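Local coordinates for protein lasso peptide isopeptidase AtxE2 (Asticcacaulis excentricus, PDB 5TXE) that hydrolyses the isopeptide bond of the threaded lasso peptides astexin-2 and astexin-3, recognising their knotted shape and converting them to linear peptides, at residues 481-486 with 571-576; 569-572 with 577-580; 494-499 with 529-534; 211-214 with 220-223. The protein carries 1 engineered substitution. All coordinates share one frame; numbering follows the deposited sequence.

Contact 1: 481-486 with 571-576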
loop_
_atom_site.group_PDB
_atom_site.type_symbol
_atom_site.label_atom_id
_atom_site.label_comp_id
_atom_site.label_asym_id
_atom_site.label_seq_id
_atom_site.Cartn_x
_atom_site.Cartn_y
_atom_site.Cartn_z
ATOM N N SER A 481 12.881 3.243 -19.211
ATOM C CA SER A 481 11.481 3.362 -18.805
ATOM C C SER A 481 11.062 2.219 -17.895
ATOM O O SER A 481 11.456 1.086 -18.121
ATOM C CB SER A 481 10.610 3.331 -20.051
ATOM O OG SER A 481 9.246 3.202 -19.720
ATOM N N PRO A 482 10.247 2.498 -16.854
ATOM C CA PRO A 482 9.768 1.373 -16.012
ATOM C C PRO A 482 8.822 0.434 -16.797
ATOM O O PRO A 482 8.715 -0.756 -16.466
ATOM C CB PRO A 482 9.045 2.071 -14.842
ATOM C CG PRO A 482 8.680 3.431 -15.362
ATOM C CD PRO A 482 9.734 3.798 -16.381
ATOM N N ILE A 483 8.225 0.963 -17.870
ATOM C CA ILE A 483 7.366 0.194 -18.768
ATOM C C ILE A 483 8.235 -0.789 -19.590
ATOM O O ILE A 483 7.892 -1.974 -19.686
ATOM C CB ILE A 483 6.476 1.100 -19.667
ATOM C CG1 ILE A 483 5.698 2.101 -18.785
ATOM C CG2 ILE A 483 5.505 0.255 -20.504
ATOM C CD1 ILE A 483 4.783 3.041 -19.543
ATOM N N ALA A 484 9.357 -0.330 -20.132
ATOM C CA ALA A 484 10.278 -1.246 -20.819
ATOM C C ALA A 484 10.901 -2.310 -19.895
ATOM O O ALA A 484 11.213 -3.423 -20.321
ATOM C CB ALA A 484 11.389 -0.474 -21.521
ATOM N N GLN A 485 11.100 -1.957 -18.634
ATOM C CA GLN A 485 11.691 -2.893 -17.700
ATOM C C GLN A 485 10.699 -4.012 -17.464
ATOM O O GLN A 485 11.076 -5.200 -17.430
ATOM C CB GLN A 485 11.994 -2.219 -16.347
ATOM C CG GLN A 485 12.775 -3.096 -15.373
ATOM C CD GLN A 485 13.062 -2.381 -14.051
ATOM O OE1 GLN A 485 13.685 -1.314 -14.013
ATOM N NE2 GLN A 485 12.621 -2.977 -12.965
ATOM N N SER A 486 9.440 -3.603 -17.249
ATOM C CA SER A 486 8.325 -4.524 -17.052
ATOM C C SER A 486 8.253 -5.516 -18.205
ATOM O O SER A 486 8.067 -6.697 -17.976
ATOM C CB SER A 486 6.965 -3.804 -16.893
ATOM O OG SER A 486 5.928 -4.781 -16.769
ATOM N N LYS A 571 -0.016 -4.219 -23.192
ATOM C CA LYS A 571 0.874 -4.860 -24.136
ATOM C C LYS A 571 2.304 -4.269 -24.018
ATOM O O LYS A 571 3.265 -5.009 -24.023
ATOM C CB LYS A 571 0.222 -4.712 -25.519
ATOM C CG LYS A 571 1.041 -5.038 -26.718
ATOM C CD LYS A 571 1.264 -6.527 -26.883
ATOM C CE LYS A 571 1.848 -6.808 -28.271
ATOM N NZ LYS A 571 2.395 -8.171 -28.337
ATOM N N ALA A 572 2.449 -2.965 -23.819
ATOM C CA ALA A 572 3.787 -2.381 -23.678
ATOM C C ALA A 572 4.469 -2.817 -22.394
ATOM O O ALA A 572 5.723 -2.749 -22.283
ATOM C CB ALA A 572 3.731 -0.848 -23.751
ATOM N N TYR A 573 3.687 -3.281 -21.415
ATOM C CA TYR A 573 4.249 -3.732 -20.141
ATOM C C TYR A 573 4.690 -5.206 -20.202
ATOM O O TYR A 573 5.171 -5.773 -19.202
ATOM C CB TYR A 573 3.202 -3.606 -19.043
ATOM C CG TYR A 573 3.011 -2.222 -18.496
ATOM C CD1 TYR A 573 2.171 -1.310 -19.113
ATOM C CD2 TYR A 573 3.641 -1.836 -17.288
ATOM C CE1 TYR A 573 1.981 -0.022 -18.590
ATOM C CE2 TYR A 573 3.465 -0.549 -16.765
ATOM C CZ TYR A 573 2.635 0.354 -17.412
ATOM O OH TYR A 573 2.449 1.602 -16.866
ATOM N N GLY A 574 4.484 -5.827 -21.364
ATOM C CA GLY A 574 4.781 -7.224 -21.581
ATOM C C GLY A 574 3.599 -8.158 -21.320
ATOM O O GLY A 574 3.790 -9.382 -21.279
ATOM N N ILE A 575 2.395 -7.614 -21.103
ATOM C CA ILE A 575 1.236 -8.486 -20.929
ATOM C C ILE A 575 0.640 -8.726 -22.312
ATOM O O ILE A 575 0.134 -7.782 -22.928
ATOM C CB ILE A 575 0.188 -7.856 -20.009
ATOM C CG1 ILE A 575 0.821 -7.341 -18.687
ATOM C CG2 ILE A 575 -0.934 -8.851 -19.720
ATOM C CD1 ILE A 575 1.328 -8.423 -17.796
ATOM N N GLU A 576 0.613 -9.976 -22.777
ATOM C CA GLU A 576 0.229 -10.234 -24.173
ATOM C C GLU A 576 -1.297 -10.302 -24.391
ATOM O O GLU A 576 -1.872 -11.344 -24.680
ATOM C CB GLU A 576 0.904 -11.510 -24.690
ATOM C CG GLU A 576 2.431 -11.531 -24.580
ATOM C CD GLU A 576 3.175 -10.420 -25.319
ATOM O OE1 GLU A 576 2.625 -9.777 -26.237
ATOM O OE2 GLU A 576 4.358 -10.190 -24.968
#

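Contact 2: 569-572 with 577-580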
loop_
_atom_site.group_PDB
_atom_site.type_symbol
_atom_site.label_atom_id
_atom_site.label_comp_id
_atom_site.label_asym_id
_atom_site.label_seq_id
_atom_site.Cartn_x
_atom_site.Cartn_y
_atom_site.Cartn_z
ATOM N N ALA A 569 -3.057 -0.886 -23.681
ATOM C CA ALA A 569 -1.936 -0.255 -22.957
ATOM C C ALA A 569 -1.071 -1.266 -22.230
ATOM O O ALA A 569 0.098 -1.004 -21.981
ATOM C CB ALA A 569 -2.442 0.804 -21.963
ATOM N N LEU A 570 -1.615 -2.425 -21.881
ATOM C CA LEU A 570 -0.844 -3.399 -21.099
ATOM C C LEU A 570 0.219 -4.145 -21.910
ATOM O O LEU A 570 1.199 -4.650 -21.369
ATOM C CB LEU A 570 -1.749 -4.437 -20.439
ATOM C CG LEU A 570 -2.631 -3.977 -19.274
ATOM C CD1 LEU A 570 -3.561 -5.105 -18.836
ATOM C CD2 LEU A 570 -1.778 -3.516 -18.115
ATOM N N LYS A 571 -0.016 -4.219 -23.192
ATOM C CA LYS A 571 0.874 -4.860 -24.136
ATOM C C LYS A 571 2.304 -4.269 -24.018
ATOM O O LYS A 571 3.265 -5.009 -24.023
ATOM C CB LYS A 571 0.222 -4.712 -25.519
ATOM C CG LYS A 571 1.041 -5.038 -26.718
ATOM C CD LYS A 571 1.264 -6.527 -26.883
ATOM C CE LYS A 571 1.848 -6.808 -28.271
ATOM N NZ LYS A 571 2.395 -8.171 -28.337
ATOM N N ALA A 572 2.449 -2.965 -23.819
ATOM C CA ALA A 572 3.787 -2.381 -23.678
ATOM C C ALA A 572 4.469 -2.817 -22.394
ATOM O O ALA A 572 5.723 -2.749 -22.283
ATOM C CB ALA A 572 3.731 -0.848 -23.751
ATOM N N THR A 577 -1.941 -9.157 -24.305
ATOM C CA THR A 577 -3.394 -9.074 -24.431
ATOM C C THR A 577 -3.903 -9.247 -25.868
ATOM O O THR A 577 -5.089 -9.447 -26.096
ATOM C CB THR A 577 -3.873 -7.761 -23.916
ATOM O OG1 THR A 577 -3.161 -6.705 -24.581
ATOM C CG2 THR A 577 -3.604 -7.686 -22.405
ATOM N N ASP A 578 -3.002 -9.257 -26.830
ATOM C CA ASP A 578 -3.369 -9.639 -28.201
ATOM C C ASP A 578 -3.361 -11.172 -28.435
ATOM O O ASP A 578 -3.772 -11.631 -29.479
ATOM C CB ASP A 578 -2.475 -8.953 -29.212
ATOM C CG ASP A 578 -0.960 -9.239 -28.986
ATOM O OD1 ASP A 578 -0.537 -9.757 -27.914
ATOM O OD2 ASP A 578 -0.179 -8.897 -29.900
ATOM N N GLN A 579 -2.897 -11.958 -27.464
ATOM C CA GLN A 579 -3.082 -13.422 -27.537
ATOM C C GLN A 579 -4.382 -13.829 -26.808
ATOM O O GLN A 579 -4.677 -13.367 -25.692
ATOM C CB GLN A 579 -1.874 -14.149 -26.934
ATOM C CG GLN A 579 -0.571 -14.045 -27.732
ATOM C CD GLN A 579 0.563 -14.749 -27.002
ATOM O OE1 GLN A 579 0.367 -15.785 -26.352
ATOM N NE2 GLN A 579 1.728 -14.146 -27.031
ATOM N N ALA A 580 -5.137 -14.696 -27.465
ATOM C CA ALA A 580 -6.234 -15.410 -26.863
ATOM C C ALA A 580 -5.706 -16.353 -25.770
ATOM O O ALA A 580 -4.485 -16.533 -25.591
ATOM C CB ALA A 580 -6.979 -16.209 -27.935
#

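Contact 3: 494-499 with 529-534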
loop_
_atom_site.group_PDB
_atom_site.type_symbol
_atom_site.label_atom_id
_atom_site.label_comp_id
_atom_site.label_asym_id
_atom_site.label_seq_id
_atom_site.Cartn_x
_atom_site.Cartn_y
_atom_site.Cartn_z
ATOM N N ARG A 494 9.988 -14.453 -16.864
ATOM C CA ARG A 494 11.298 -14.619 -16.222
ATOM C C ARG A 494 11.255 -14.171 -14.770
ATOM O O ARG A 494 11.659 -14.908 -13.905
ATOM C CB ARG A 494 12.419 -13.886 -17.026
ATOM C CG ARG A 494 12.909 -14.670 -18.272
ATOM C CD ARG A 494 13.797 -13.862 -19.276
ATOM N NE ARG A 494 15.068 -13.506 -18.614
ATOM C CZ ARG A 494 16.254 -13.336 -19.209
ATOM N NH1 ARG A 494 16.414 -13.479 -20.518
ATOM N NH2 ARG A 494 17.304 -13.027 -18.464
ATOM N N ASN A 495 10.694 -12.988 -14.475
ATOM C CA ASN A 495 10.660 -12.567 -13.090
ATOM C C ASN A 495 9.709 -13.392 -12.214
ATOM O O ASN A 495 9.971 -13.579 -11.032
ATOM C CB ASN A 495 10.354 -11.072 -12.935
ATOM C CG ASN A 495 10.705 -10.565 -11.527
ATOM O OD1 ASN A 495 11.762 -10.899 -10.987
ATOM N ND2 ASN A 495 9.822 -9.797 -10.934
ATOM N N ARG A 496 8.627 -13.903 -12.779
ATOM C CA ARG A 496 7.758 -14.688 -11.990
ATOM C C ARG A 496 8.446 -15.925 -11.559
ATOM O O ARG A 496 8.224 -16.406 -10.430
ATOM C CB ARG A 496 6.521 -15.095 -12.789
ATOM C CG ARG A 496 5.263 -15.026 -11.993
ATOM C CD ARG A 496 4.964 -13.549 -11.965
ATOM N NE ARG A 496 4.607 -13.092 -10.705
ATOM C CZ ARG A 496 4.316 -11.836 -10.439
ATOM N NH1 ARG A 496 4.343 -10.919 -11.377
ATOM N NH2 ARG A 496 3.955 -11.521 -9.220
ATOM N N TRP A 497 9.266 -16.508 -12.455
ATOM C CA TRP A 497 10.111 -17.663 -12.024
ATOM C C TRP A 497 11.113 -17.296 -10.925
ATOM O O TRP A 497 11.367 -18.064 -10.023
ATOM C CB TRP A 497 10.879 -18.241 -13.189
ATOM C CG TRP A 497 10.105 -19.146 -14.041
ATOM C CD1 TRP A 497 9.682 -18.938 -15.360
ATOM C CD2 TRP A 497 9.710 -20.455 -13.690
ATOM N NE1 TRP A 497 9.037 -20.067 -15.809
ATOM C CE2 TRP A 497 9.042 -21.005 -14.799
ATOM C CE3 TRP A 497 9.849 -21.218 -12.533
ATOM C CZ2 TRP A 497 8.515 -22.266 -14.776
ATOM C CZ3 TRP A 497 9.329 -22.479 -12.519
ATOM C CH2 TRP A 497 8.669 -22.997 -13.625
ATOM N N ASN A 498 11.719 -16.127 -11.016
ATOM C CA ASN A 498 12.653 -15.691 -9.948
ATOM C C ASN A 498 11.922 -15.588 -8.611
ATOM O O ASN A 498 12.458 -15.942 -7.522
ATOM C CB ASN A 498 13.237 -14.319 -10.309
ATOM C CG ASN A 498 14.103 -13.704 -9.178
ATOM O OD1 ASN A 498 14.992 -14.358 -8.603
ATOM N ND2 ASN A 498 13.838 -12.419 -8.872
ATOM N N ILE A 499 10.699 -15.059 -8.665
ATOM C CA ILE A 499 9.889 -15.030 -7.448
ATOM C C ILE A 499 9.578 -16.422 -6.913
ATOM O O ILE A 499 9.729 -16.711 -5.717
ATOM C CB ILE A 499 8.615 -14.180 -7.652
ATOM C CG1 ILE A 499 9.041 -12.733 -7.796
ATOM C CG2 ILE A 499 7.691 -14.315 -6.436
ATOM C CD1 ILE A 499 8.020 -11.871 -8.478
ATOM N N GLY A 529 0.963 -10.478 -5.643
ATOM C CA GLY A 529 1.002 -11.756 -4.997
ATOM C C GLY A 529 -0.036 -12.709 -5.499
ATOM O O GLY A 529 0.185 -13.916 -5.421
ATOM N N ALA A 530 -1.172 -12.189 -6.002
ATOM C CA ALA A 530 -2.151 -13.069 -6.586
ATOM C C ALA A 530 -1.587 -13.716 -7.833
ATOM O O ALA A 530 -1.828 -14.890 -8.081
ATOM C CB ALA A 530 -3.415 -12.329 -6.940
ATOM N N THR A 531 -0.900 -12.922 -8.639
ATOM C CA THR A 531 -0.283 -13.439 -9.873
ATOM C C THR A 531 0.685 -14.581 -9.500
ATOM O O THR A 531 0.775 -15.620 -10.169
ATOM C CB THR A 531 0.452 -12.304 -10.577
ATOM O OG1 THR A 531 -0.420 -11.169 -10.720
ATOM C CG2 THR A 531 0.964 -12.690 -11.938
ATOM N N THR A 532 1.406 -14.390 -8.407
ATOM C CA THR A 532 2.367 -15.381 -7.963
ATOM C C THR A 532 1.631 -16.617 -7.533
ATOM O O THR A 532 2.078 -17.694 -7.760
ATOM C CB THR A 532 3.261 -14.805 -6.827
ATOM O OG1 THR A 532 4.155 -13.850 -7.382
ATOM C CG2 THR A 532 4.038 -15.862 -6.113
ATOM N N VAL A 533 0.493 -16.468 -6.896
ATOM C CA VAL A 533 -0.267 -17.637 -6.542
ATOM C C VAL A 533 -0.678 -18.423 -7.752
ATOM O O VAL A 533 -0.611 -19.644 -7.740
ATOM C CB VAL A 533 -1.537 -17.300 -5.811
ATOM C CG1 VAL A 533 -2.372 -18.546 -5.582
ATOM C CG2 VAL A 533 -1.196 -16.658 -4.467
ATOM N N HIS A 534 -1.112 -17.738 -8.795
ATOM C CA HIS A 534 -1.668 -18.444 -9.965
ATOM C C HIS A 534 -0.525 -19.177 -10.643
ATOM O O HIS A 534 -0.632 -20.349 -10.969
ATOM C CB HIS A 534 -2.396 -17.500 -10.961
ATOM C CG HIS A 534 -3.446 -16.641 -10.323
ATOM N ND1 HIS A 534 -3.705 -15.346 -10.732
ATOM C CD2 HIS A 534 -4.235 -16.863 -9.246
ATOM C CE1 HIS A 534 -4.642 -14.840 -9.960
ATOM N NE2 HIS A 534 -4.969 -15.735 -9.045
#

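Contact 4: 211-214 with 220-223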
loop_
_atom_site.group_PDB
_atom_site.type_symbol
_atom_site.label_atom_id
_atom_site.label_comp_id
_atom_site.label_asym_id
_atom_site.label_seq_id
_atom_site.Cartn_x
_atom_site.Cartn_y
_atom_site.Cartn_z
ATOM N N GLU A 211 -13.250 2.694 -26.103
ATOM C CA GLU A 211 -12.167 2.978 -25.175
ATOM C C GLU A 211 -12.666 3.577 -23.863
ATOM O O GLU A 211 -11.863 3.709 -22.933
ATOM C CB GLU A 211 -11.090 3.902 -25.843
ATOM C CG GLU A 211 -11.437 5.429 -25.981
ATOM C CD GLU A 211 -12.289 5.842 -27.213
ATOM O OE1 GLU A 211 -12.622 4.975 -28.087
ATOM O OE2 GLU A 211 -12.624 7.059 -27.320
ATOM N N ARG A 212 -13.933 3.938 -23.759
ATOM C CA ARG A 212 -14.433 4.484 -22.495
ATOM C C ARG A 212 -14.794 3.417 -21.440
ATOM O O ARG A 212 -14.972 3.750 -20.288
ATOM C CB ARG A 212 -15.617 5.398 -22.730
ATOM C CG ARG A 212 -15.334 6.596 -23.659
ATOM C CD ARG A 212 -16.621 7.280 -24.053
ATOM N NE ARG A 212 -17.477 6.365 -24.783
ATOM C CZ ARG A 212 -18.748 6.625 -25.115
ATOM N NH1 ARG A 212 -19.311 7.782 -24.768
ATOM N NH2 ARG A 212 -19.453 5.736 -25.809
ATOM N N PHE A 213 -14.830 2.144 -21.822
ATOM C CA PHE A 213 -15.336 1.118 -20.937
ATOM C C PHE A 213 -14.302 0.279 -20.260
ATOM O O PHE A 213 -13.259 -0.035 -20.824
ATOM C CB PHE A 213 -16.247 0.174 -21.692
ATOM C CG PHE A 213 -17.589 0.752 -22.009
ATOM C CD1 PHE A 213 -17.762 1.598 -23.076
ATOM C CD2 PHE A 213 -18.677 0.458 -21.221
ATOM C CE1 PHE A 213 -19.009 2.150 -23.333
ATOM C CE2 PHE A 213 -19.918 0.944 -21.505
ATOM C CZ PHE A 213 -20.074 1.811 -22.545
ATOM N N HIS A 214 -14.624 -0.123 -19.032
ATOM C CA HIS A 214 -13.822 -1.046 -18.247
ATOM C C HIS A 214 -14.810 -2.004 -17.573
ATOM O O HIS A 214 -15.251 -1.770 -16.468
ATOM C CB HIS A 214 -12.951 -0.287 -17.223
ATOM C CG HIS A 214 -11.996 -1.175 -16.479
ATOM N ND1 HIS A 214 -12.161 -1.529 -15.154
ATOM C CD2 HIS A 214 -10.889 -1.821 -16.898
ATOM C CE1 HIS A 214 -11.163 -2.303 -14.773
ATOM N NE2 HIS A 214 -10.385 -2.515 -15.818
ATOM N N ARG A 220 -20.773 1.318 -17.661
ATOM C CA ARG A 220 -20.946 2.686 -18.107
ATOM C C ARG A 220 -19.639 3.211 -18.654
ATOM O O ARG A 220 -18.572 2.795 -18.228
ATOM C CB ARG A 220 -21.378 3.589 -16.976
ATOM C CG ARG A 220 -22.733 3.283 -16.374
ATOM C CD ARG A 220 -23.057 4.282 -15.213
ATOM N NE ARG A 220 -23.374 5.640 -15.690
ATOM C CZ ARG A 220 -24.564 6.013 -16.158
ATOM N NH1 ARG A 220 -25.593 5.164 -16.217
ATOM N NH2 ARG A 220 -24.760 7.273 -16.529
ATOM N N PRO A 221 -19.710 4.138 -19.619
ATOM C CA PRO A 221 -18.495 4.751 -20.093
ATOM C C PRO A 221 -17.893 5.576 -18.954
ATOM O O PRO A 221 -18.649 6.150 -18.175
ATOM C CB PRO A 221 -18.965 5.688 -21.195
ATOM C CG PRO A 221 -20.353 5.318 -21.498
ATOM C CD PRO A 221 -20.885 4.738 -20.243
ATOM N N ARG A 222 -16.566 5.623 -18.879
ATOM C CA ARG A 222 -15.852 6.492 -17.951
ATOM C C ARG A 222 -15.546 7.822 -18.628
ATOM O O ARG A 222 -15.489 7.919 -19.870
ATOM C CB ARG A 222 -14.539 5.819 -17.541
ATOM C CG ARG A 222 -14.799 4.435 -17.026
ATOM C CD ARG A 222 -14.197 3.867 -15.729
ATOM N NE ARG A 222 -12.771 3.558 -15.768
ATOM C CZ ARG A 222 -12.115 2.634 -15.032
ATOM N NH1 ARG A 222 -12.707 1.752 -14.215
ATOM N NH2 ARG A 222 -10.794 2.565 -15.164
ATOM N N VAL A 223 -15.286 8.822 -17.813
ATOM C CA VAL A 223 -14.886 10.109 -18.278
ATOM C C VAL A 223 -13.419 10.030 -18.672
ATOM O O VAL A 223 -12.565 9.607 -17.875
ATOM C CB VAL A 223 -14.995 11.152 -17.145
ATOM C CG1 VAL A 223 -14.406 12.482 -17.575
ATOM C CG2 VAL A 223 -16.456 11.302 -16.668
HETATM O O HOH W 1 -16.917 0.773 -17.741
HETATM O O HOH W 2 -15.830 1.088 -15.170
#

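Contact 1: 481-486 with 571-576
Ile-483 and Tyr-573 are brought face to branch by their first torsions. In Ile-483 the CG2 methyl is anti to the backbone N, while Tyr-573 carries its ring anti to the carbonyl carbon (chi1 -79°). CG2 consequently sits almost over the middle of the ring, 3.9 Å from its centroid and 9° off the normal, a CH-pi contact. The other branch of the isoleucine runs toward the phenol end, with Ile-483 CG1 3.8 Å from Tyr-573 CZ. Ile-483 CG2 also lies 3.9 Å from Ala-572 CB.

Ser-486, one turn further along helix 482-490, donates from OG to the backbone O of Tyr-573 at 2.7 Å, in the carbonyl plane and on a lone pair. OG also lies at the edge of the tyrosine ring, near its plane. The carbonyl belongs to the turn that closes helix 563-570 in a Schellman motif, with Gly-574 at positive phi as its C-prime residue. At the start of the other helix, Ser-481 is the N-cap, its OG accepting from Ile-483 N at 3.1 Å.

Tyr-573 also packs on an aromatic side chain of the bound lasso peptide and lies close to Trp-116, which is important for activity and binds astexin-3. A serine in place of Tyr-573 would probably leave Ile-483 CG2 without its aromatic partner and open a gap beside the peptide. Chemically the contact has two parts: the hydroxyl-carbonyl bond ties helix 482-490 to the turn, and the isoleucine supports one face of a ring that also meets the peptide.

Contact 2: 569-572 with 577-580
Lys-571 and Asp-578 form a salt bridge between the end of helix 563-570 and the loop that follows it. The ammonium nitrogen NZ of Lys-571 stands 3.1 Å from OD2 of Asp-578, on the syn side of that oxygen but 29° out of the carboxylate plane. A weak, longer bond runs from Lys-571 NZ to Asp-578 OD1 at 3.4 Å, and both oxygens therefore share one charged group. Glu-576, in the intervening turn, is the stronger partner of the same nitrogen. The lysine thus lies between two acids whose carboxylates come close to each other, and its positive charge probably eases their mutual repulsion.

In Asp-578 the carboxylate lies between the backbone N and the carbonyl carbon (chi1 57°), which swings it back toward the lysine. A bend at chi2 in Lys-571 carries the chain across it, with CE 3.3 Å from Asp-578 OD2.

Further in, Leu-570 CB makes an apolar contact with the CG2 methyl of Thr-577 at 4.2 Å. Lys-571 CB packs in van der Waals contact against Thr-577 OG1 at 4.0 Å. That hydroxyl is spent on the backbone O of Ser-567 in the helix, a bond that ties the returning loop to the last turn. Leu-570 also packs on Trp-116, Asn-562 and the backbone of the bound peptide.

The chain thus doubles back against the end of helix 563-570 before running on toward helix 591-594.

Contact 3: 494-499 with 529-534
Arg-496 reaches from helix 494-512 to helix 528-539 and slots its guanidinium between Thr-531 and Ile-499, with Thr-532 at its edge. This is the tight part of the contact. The methyl CG2 of Thr-531 lies over the centre of one face, 3.8 Å from Arg-496 CZ, while Ile-499 CD1 approaches the opposite face toward its rim. In the plane of the group, Arg-496 NH2 donates to Thr-532 OG1 at 3.0 Å and a nearly straight 166°. A second N-H, on NE of Arg-496, makes only a weak bond to the same Thr-532 OG1, at 3.4 Å. Arg-496 pays for this reach with a chi1 of -139°, away from a staggered value, and with bends at chi2 and chi3. Beside it, Ile-499 CG2 meets Thr-532 CG2 at 4.0 Å.

The helices cross almost at right angles (83°), with the axes of the short segments 10.3 Å apart, and the interface is therefore confined to a few residues. The start of helix 494-512 is the loose, solvent side: Arg-494 is exposed and poorly ordered, and its chain leads away from the second helix.

Helix 528-539 directly follows the nucleophile position, engineered here to Ala-527, as expected at the nucleophile elbow of an alpha/beta-hydrolase. Thr-531 also packs on a polar side chain of the bound peptide. Asp-528 forms a salt bridge with Arg-496 NH2 and probably balances its buried charge. A cation held by an acid, a hydroxyl oxygen and apolar groups on both faces has little freedom to turn, and its chemistry links the helix behind the nucleophile to its neighbour.

Contact 4: 211-214 with 220-223
Arg-212 and Arg-222 are joined by a backbone hydrogen bond: Arg-222 N donates to Arg-212 O at 2.8 Å, close to straight at 168°. Two waters add bridges. Water 1 accepts from His-214 N at 2.8 Å and donates to Arg-220 O at 2.7 Å. Water 2 donates to His-214 O at 3.2 Å and takes a weak bond from Arg-222 NH1.

Both segments belong to the long loop between helix 190-202 and strand 230-235. This excursion interrupts a four-stranded antiparallel blade of the beta-propeller that prolyl oligopeptidase relatives carry beside the hydrolase domain.

Apolar packing centres on Pro-221. Phe-213 runs alongside it, its CZ 3.7 Å from Pro-221 CG, and the proline nitrogen lies over one ring face toward the rim. Arg-212 CB also meets Pro-221 CB at 3.7 Å, and that proline CB sits over a face of the Arg-212 guanidinium. A glycine in place of Phe-213 would probably strip the aromatic cover from the Pro-221 ring and its nitrogen and open a gap there.

Among the charged and flat groups, Arg-222 bends at chi2 and chi3 to lay a guanidinium face over His-214 CB, with the imidazole plane turned 40° away; Arg-222 CZ lies 3.7 Å from His-214 CB. Asp-210 and Glu-200 pair with Arg-212 and Arg-220, Tyr-118 makes a cation-pi contact with Arg-222, and His-214 NE2 bonds to Asn-562, which binds astexin-3.

Contacts 1 and 2 are neighbours, their centres 10 Å apart; they share Lys-571 and Ala-572, and a probable hydrogen bond from Ile-575 N to Leu-570 O (3.2 Å) joins them. Contact 3, 16 Å from contact 1 between centres, lies within the chain loop that contact 1 closes, helices 482-490 and 494-512 following each other. Its Thr-531 side chain is about 7 Å from that of the engineered Ala-527. Contact 4 lies on the loop inserted into a propeller blade, 19 Å from contact 2 and 30 Å from contact 3 between centres. All four touch the bound lasso peptide, contact 4 through a weak hydrogen bond.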